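Local coordinates for uncharacterized conserved protein YiiM (Geobacillus stearothermophilus, PDB 5YHH), which probably acts as a MOSC-domain oxidoreductase of the hydroxylaminopurine-resistance type, with a putative molybdenum cofactor-binding catalytic site, at residues W93-L98 against A163-V168; G106-Y109 against A114-Q117. All blocks are in the same frame, centred on the assembly; numbering follows the deposited sequence.

Contact 1 (W93-L98 against A163-V168); sequences WTLLGL and APLVLV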
loop_
_atom_site.group_PDB
_atom_site.type_symbol
_atom_site.label_atom_id
_atom_site.label_comp_id
_atom_site.label_asym_id
_atom_site.label_seq_id
_atom_site.Cartn_x
_atom_site.Cartn_y
_atom_site.Cartn_z
ATOM N N TRP A 93 3.099 2.675 7.182
ATOM C CA TRP A 93 3.476 1.433 7.852
ATOM C C TRP A 93 4.542 0.724 7.006
ATOM O O TRP A 93 4.290 0.358 5.857
ATOM C CB TRP A 93 2.274 0.497 7.952
ATOM C CG TRP A 93 1.194 0.868 8.915
ATOM C CD1 TRP A 93 1.061 2.030 9.621
ATOM C CD2 TRP A 93 0.034 0.084 9.200
ATOM N NE1 TRP A 93 -0.119 2.002 10.355
ATOM C CE2 TRP A 93 -0.749 0.806 10.121
ATOM C CE3 TRP A 93 -0.397 -1.177 8.785
ATOM C CZ2 TRP A 93 -1.960 0.307 10.629
ATOM C CZ3 TRP A 93 -1.566 -1.673 9.272
ATOM C CH2 TRP A 93 -2.350 -0.931 10.197
ATOM N N THR A 94 5.731 0.586 7.583
ATOM C CA THR A 94 6.768 -0.240 7.030
ATOM C C THR A 94 6.545 -1.632 7.569
ATOM O O THR A 94 6.519 -1.849 8.779
ATOM C CB THR A 94 8.152 0.248 7.450
ATOM O OG1 THR A 94 8.270 1.628 7.117
ATOM C CG2 THR A 94 9.221 -0.577 6.721
ATOM N N LEU A 95 6.393 -2.589 6.664
ATOM C CA LEU A 95 6.011 -3.921 7.061
ATOM C C LEU A 95 7.172 -4.876 7.027
ATOM O O LEU A 95 8.194 -4.638 6.367
ATOM C CB LEU A 95 4.914 -4.424 6.135
ATOM C CG LEU A 95 3.581 -3.677 6.086
ATOM C CD1 LEU A 95 2.519 -4.513 5.310
ATOM C CD2 LEU A 95 3.081 -3.310 7.473
ATOM N N LEU A 96 7.022 -5.952 7.788
ATOM C CA LEU A 96 7.913 -7.113 7.700
ATOM C C LEU A 96 7.052 -8.383 7.573
ATOM O O LEU A 96 6.024 -8.517 8.253
ATOM C CB LEU A 96 8.817 -7.177 8.934
ATOM C CG LEU A 96 9.827 -8.300 8.963
ATOM C CD1 LEU A 96 10.980 -8.011 7.938
ATOM C CD2 LEU A 96 10.372 -8.446 10.407
ATOM N N GLY A 97 7.455 -9.296 6.689
ATOM C CA GLY A 97 6.759 -10.566 6.493
ATOM C C GLY A 97 5.538 -10.573 5.592
ATOM O O GLY A 97 4.838 -11.583 5.521
ATOM N N LEU A 98 5.234 -9.454 4.934
ATOM C CA LEU A 98 4.059 -9.361 4.052
ATOM C C LEU A 98 4.461 -8.662 2.767
ATOM O O LEU A 98 4.652 -7.435 2.761
ATOM C CB LEU A 98 2.924 -8.595 4.732
ATOM C CG LEU A 98 2.243 -9.280 5.943
ATOM C CD1 LEU A 98 1.754 -8.274 6.954
ATOM C CD2 LEU A 98 1.079 -10.178 5.514
ATOM N N ALA A 163 4.141 -3.755 16.339
ATOM C CA ALA A 163 2.866 -4.474 16.429
ATOM C C ALA A 163 2.749 -5.637 15.424
ATOM O O ALA A 163 2.930 -5.443 14.235
ATOM C CB ALA A 163 1.678 -3.482 16.215
ATOM N N PRO A 164 2.385 -6.840 15.892
ATOM C CA PRO A 164 2.129 -7.904 14.928
ATOM C C PRO A 164 0.931 -7.577 14.060
ATOM O O PRO A 164 0.021 -6.891 14.511
ATOM C CB PRO A 164 1.839 -9.133 15.820
ATOM C CG PRO A 164 2.565 -8.857 17.094
ATOM C CD PRO A 164 2.449 -7.351 17.275
ATOM N N LEU A 165 0.934 -8.045 12.821
ATOM C CA LEU A 165 -0.221 -7.902 11.919
ATOM C C LEU A 165 -0.730 -9.298 11.705
ATOM O O LEU A 165 -0.031 -10.103 11.087
ATOM C CB LEU A 165 0.196 -7.362 10.561
ATOM C CG LEU A 165 -0.128 -5.952 10.132
ATOM C CD1 LEU A 165 0.543 -5.730 8.729
ATOM C CD2 LEU A 165 -1.576 -5.695 10.078
ATOM N N VAL A 166 -1.917 -9.597 12.225
ATOM C CA VAL A 166 -2.425 -10.951 12.283
ATOM C C VAL A 166 -3.564 -11.097 11.287
ATOM O O VAL A 166 -4.584 -10.409 11.377
ATOM C CB VAL A 166 -2.974 -11.296 13.715
ATOM C CG1 VAL A 166 -3.476 -12.748 13.785
ATOM C CG2 VAL A 166 -1.909 -11.036 14.795
ATOM N N LEU A 167 -3.396 -12.009 10.342
ATOM C CA LEU A 167 -4.421 -12.264 9.360
ATOM C C LEU A 167 -5.589 -12.902 10.051
ATOM O O LEU A 167 -5.430 -13.927 10.680
ATOM C CB LEU A 167 -3.898 -13.186 8.257
ATOM C CG LEU A 167 -4.878 -13.453 7.118
ATOM C CD1 LEU A 167 -5.123 -12.160 6.271
ATOM C CD2 LEU A 167 -4.364 -14.602 6.251
ATOM N N VAL A 168 -6.761 -12.295 9.957
ATOM C CA VAL A 168 -7.949 -12.905 10.526
ATOM C C VAL A 168 -8.928 -13.384 9.469
ATOM O O VAL A 168 -9.753 -14.239 9.756
ATOM C CB VAL A 168 -8.656 -11.980 11.576
ATOM C CG1 VAL A 168 -7.805 -11.935 12.874
ATOM C CG2 VAL A 168 -8.891 -10.591 11.031
#
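Trp93 meets Leu165 obliquely, its six-membered ring presenting CZ3 to the Leu165 CD2 methyl at 4.1 Å. Two residues on, Leu95 reaches the same leucine from the same face of strand 93-96. Its CG stands anti to the carbonyl carbon (chi1 -62°), which brings CD2 to 3.7 Å from Leu165 CD1, and the two side chains cross at about a right angle. Leu98, beyond the strand end, closes the set by laying CD1 against both CB and CD1 of Leu165. Leu98 CD1 comes to 3.3 Å from Leu165 CD1, tighter than normal carbon contact; as both leucines also have a torsion off the staggered values, the exact methyl positions are doubtful. The backbones stay well apart, with 8.8 Å between Leu95 CA and Leu165 CA, so the segments meet through side chains and are not paired as strands. Phe151 borders Trp93, Ala67 lies against Leu95, and Tyr109 touches both Leu98 and Leu165, extending the cluster across the MOSC-domain sheet. With all four touching residues buried and every crossing contact apolar, cohesion here comes from hydrophobic burial: one branched side chain from edge strand 165-169 is divided among three partners, each methyl having its own neighbours.

Contact 2 (G106-Y109 against A114-Q117); sequences GDIY and ALVQ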
loop_
_atom_site.group_PDB
_atom_site.type_symbol
_atom_site.label_atom_id
_atom_site.label_comp_id
_atom_site.label_asym_id
_atom_site.label_seq_id
_atom_site.Cartn_x
_atom_site.Cartn_y
_atom_site.Cartn_z
ATOM N N GLY A 106 -8.784 -7.796 -0.021
ATOM C CA GLY A 106 -9.807 -8.215 0.918
ATOM C C GLY A 106 -9.309 -8.841 2.198
ATOM O O GLY A 106 -10.109 -9.038 3.108
ATOM N N ASP A 107 -8.009 -9.147 2.294
ATOM C CA ASP A 107 -7.445 -9.687 3.533
ATOM C C ASP A 107 -7.768 -8.715 4.651
ATOM O O ASP A 107 -7.609 -7.500 4.498
ATOM C CB ASP A 107 -5.914 -9.784 3.504
ATOM C CG ASP A 107 -5.357 -10.957 2.687
ATOM O OD1 ASP A 107 -6.092 -11.818 2.177
ATOM O OD2 ASP A 107 -4.103 -10.995 2.547
ATOM N N ILE A 108 -8.195 -9.261 5.786
ATOM C CA ILE A 108 -8.404 -8.489 6.997
ATOM C C ILE A 108 -7.353 -8.857 8.032
ATOM O O ILE A 108 -7.135 -10.060 8.326
ATOM C CB ILE A 108 -9.832 -8.722 7.547
ATOM C CG1 ILE A 108 -10.847 -8.317 6.479
ATOM C CG2 ILE A 108 -10.038 -7.936 8.843
ATOM C CD1 ILE A 108 -12.344 -8.541 6.843
ATOM N N TYR A 109 -6.714 -7.837 8.603
ATOM C CA TYR A 109 -5.658 -8.046 9.614
ATOM C C TYR A 109 -6.032 -7.306 10.898
ATOM O O TYR A 109 -6.632 -6.221 10.851
ATOM C CB TYR A 109 -4.305 -7.510 9.152
ATOM C CG TYR A 109 -3.754 -8.238 7.944
ATOM C CD1 TYR A 109 -4.144 -7.886 6.676
ATOM C CD2 TYR A 109 -2.839 -9.292 8.091
ATOM C CE1 TYR A 109 -3.628 -8.547 5.548
ATOM C CE2 TYR A 109 -2.340 -9.983 6.977
ATOM C CZ TYR A 109 -2.751 -9.603 5.704
ATOM O OH TYR A 109 -2.290 -10.260 4.575
ATOM N N ALA A 114 -6.732 -2.156 16.272
ATOM C CA ALA A 114 -7.400 -1.819 15.006
ATOM C C ALA A 114 -7.666 -3.050 14.103
ATOM O O ALA A 114 -7.014 -4.075 14.237
ATOM C CB ALA A 114 -6.558 -0.757 14.228
ATOM N N LEU A 115 -8.610 -2.913 13.168
ATOM C CA LEU A 115 -8.847 -3.908 12.109
ATOM C C LEU A 115 -8.756 -3.206 10.776
ATOM O O LEU A 115 -9.427 -2.183 10.562
ATOM C CB LEU A 115 -10.238 -4.504 12.155
ATOM C CG LEU A 115 -10.500 -5.844 12.794
ATOM C CD1 LEU A 115 -12.028 -5.962 12.995
ATOM C CD2 LEU A 115 -9.927 -6.979 11.943
ATOM N N VAL A 116 -7.976 -3.786 9.878
ATOM C CA VAL A 116 -7.708 -3.193 8.581
ATOM C C VAL A 116 -7.903 -4.220 7.462
ATOM O O VAL A 116 -7.820 -5.424 7.687
ATOM C CB VAL A 116 -6.311 -2.570 8.521
ATOM C CG1 VAL A 116 -6.181 -1.396 9.504
ATOM C CG2 VAL A 116 -5.199 -3.617 8.755
ATOM N N GLN A 117 -8.205 -3.720 6.265
ATOM C CA GLN A 117 -8.478 -4.565 5.109
ATOM C C GLN A 117 -7.731 -4.024 3.908
ATOM O O GLN A 117 -7.791 -2.823 3.635
ATOM C CB GLN A 117 -9.970 -4.574 4.764
ATOM C CG GLN A 117 -10.358 -5.576 3.656
ATOM C CD GLN A 117 -11.848 -5.625 3.386
ATOM O OE1 GLN A 117 -12.499 -4.586 3.193
ATOM N NE2 GLN A 117 -12.405 -6.838 3.347
#
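Tyr109 and Val116 form an antiparallel hydrogen-bonded pair, with Tyr109 N giving to Val116 O at 2.8 Å and Val116 N to Tyr109 O at 2.9 Å, while Ile108 and Gln117 form the adjoining non-hydrogen-bonded pair, their CA atoms 4.3 Å apart. This register belongs to the beta hairpin of strands 108-111 and 114-121. CA-H...O contacts supplement it, the shortest from Gln117 CA to Asp107 O at 3.1 Å.

The two faces differ in chemistry. On the one carrying Tyr109 and Val116, Tyr109 CB rests on Val116 CG2, 4.0 Å away, and both residues touch Phe151. On the other, Ile108 is flanked by two residues of the partner strand: CG2 faces Leu115 CD2 at an unusually tight 3.2 Å, a value best treated with caution, and CG1 lies beside Gln117 NE2. Gln117 runs extended from a CG anti to the backbone N (chi1 -173°), long enough for its amide to reach past Ile108 to the turn before the strand. There NE2 gives to Gly106 O at 3.2 Å; the acceptor is close to the amide plane, yet the donor stands 31° off the carbonyl plane and meets the C=O at 114°, well to one side of its axis. Arg152 NH1 holds OE1, so both ends of the amide are engaged and its flip is fixed. Asp107, between Gly106 and Ile108, turns its carboxylate away from residues 114-117, to Cys104 N, Gly171 N and a salt bridge with Arg170.

Backbone bonds therefore set the register, an apolar pair lies on each face, and the Gln117 amide adds a side-chain bond to Gly106 O, just outside the strand, where backbone bonds to Val118 also hold Gly106 and Asp107.

Overall arrangement
From the N terminus, strand 93-96 supplies the first half of contact 1, and the chain then runs into the hairpin of strands 108-111 and 114-121. Contact 2 closes this short loop, with four residues between its segments. The chain continues through two helices and strands 149-153 and 157-159 before 163-168 returns to close contact 1, so contact 2 is nested inside the larger loop. Their centres lie 10 Å apart. Strand 165-169 is the sheet neighbour of 108-111, with a probable hydrogen bond from Val168 N to Ile108 O at 2.8 Å, while the Tyr109 ring also packs on Leu167. Contacts 1 and 2 together tie edge strand 165-169 and the hairpin 108-121 to strand 93-96, farther across the same mixed sheet.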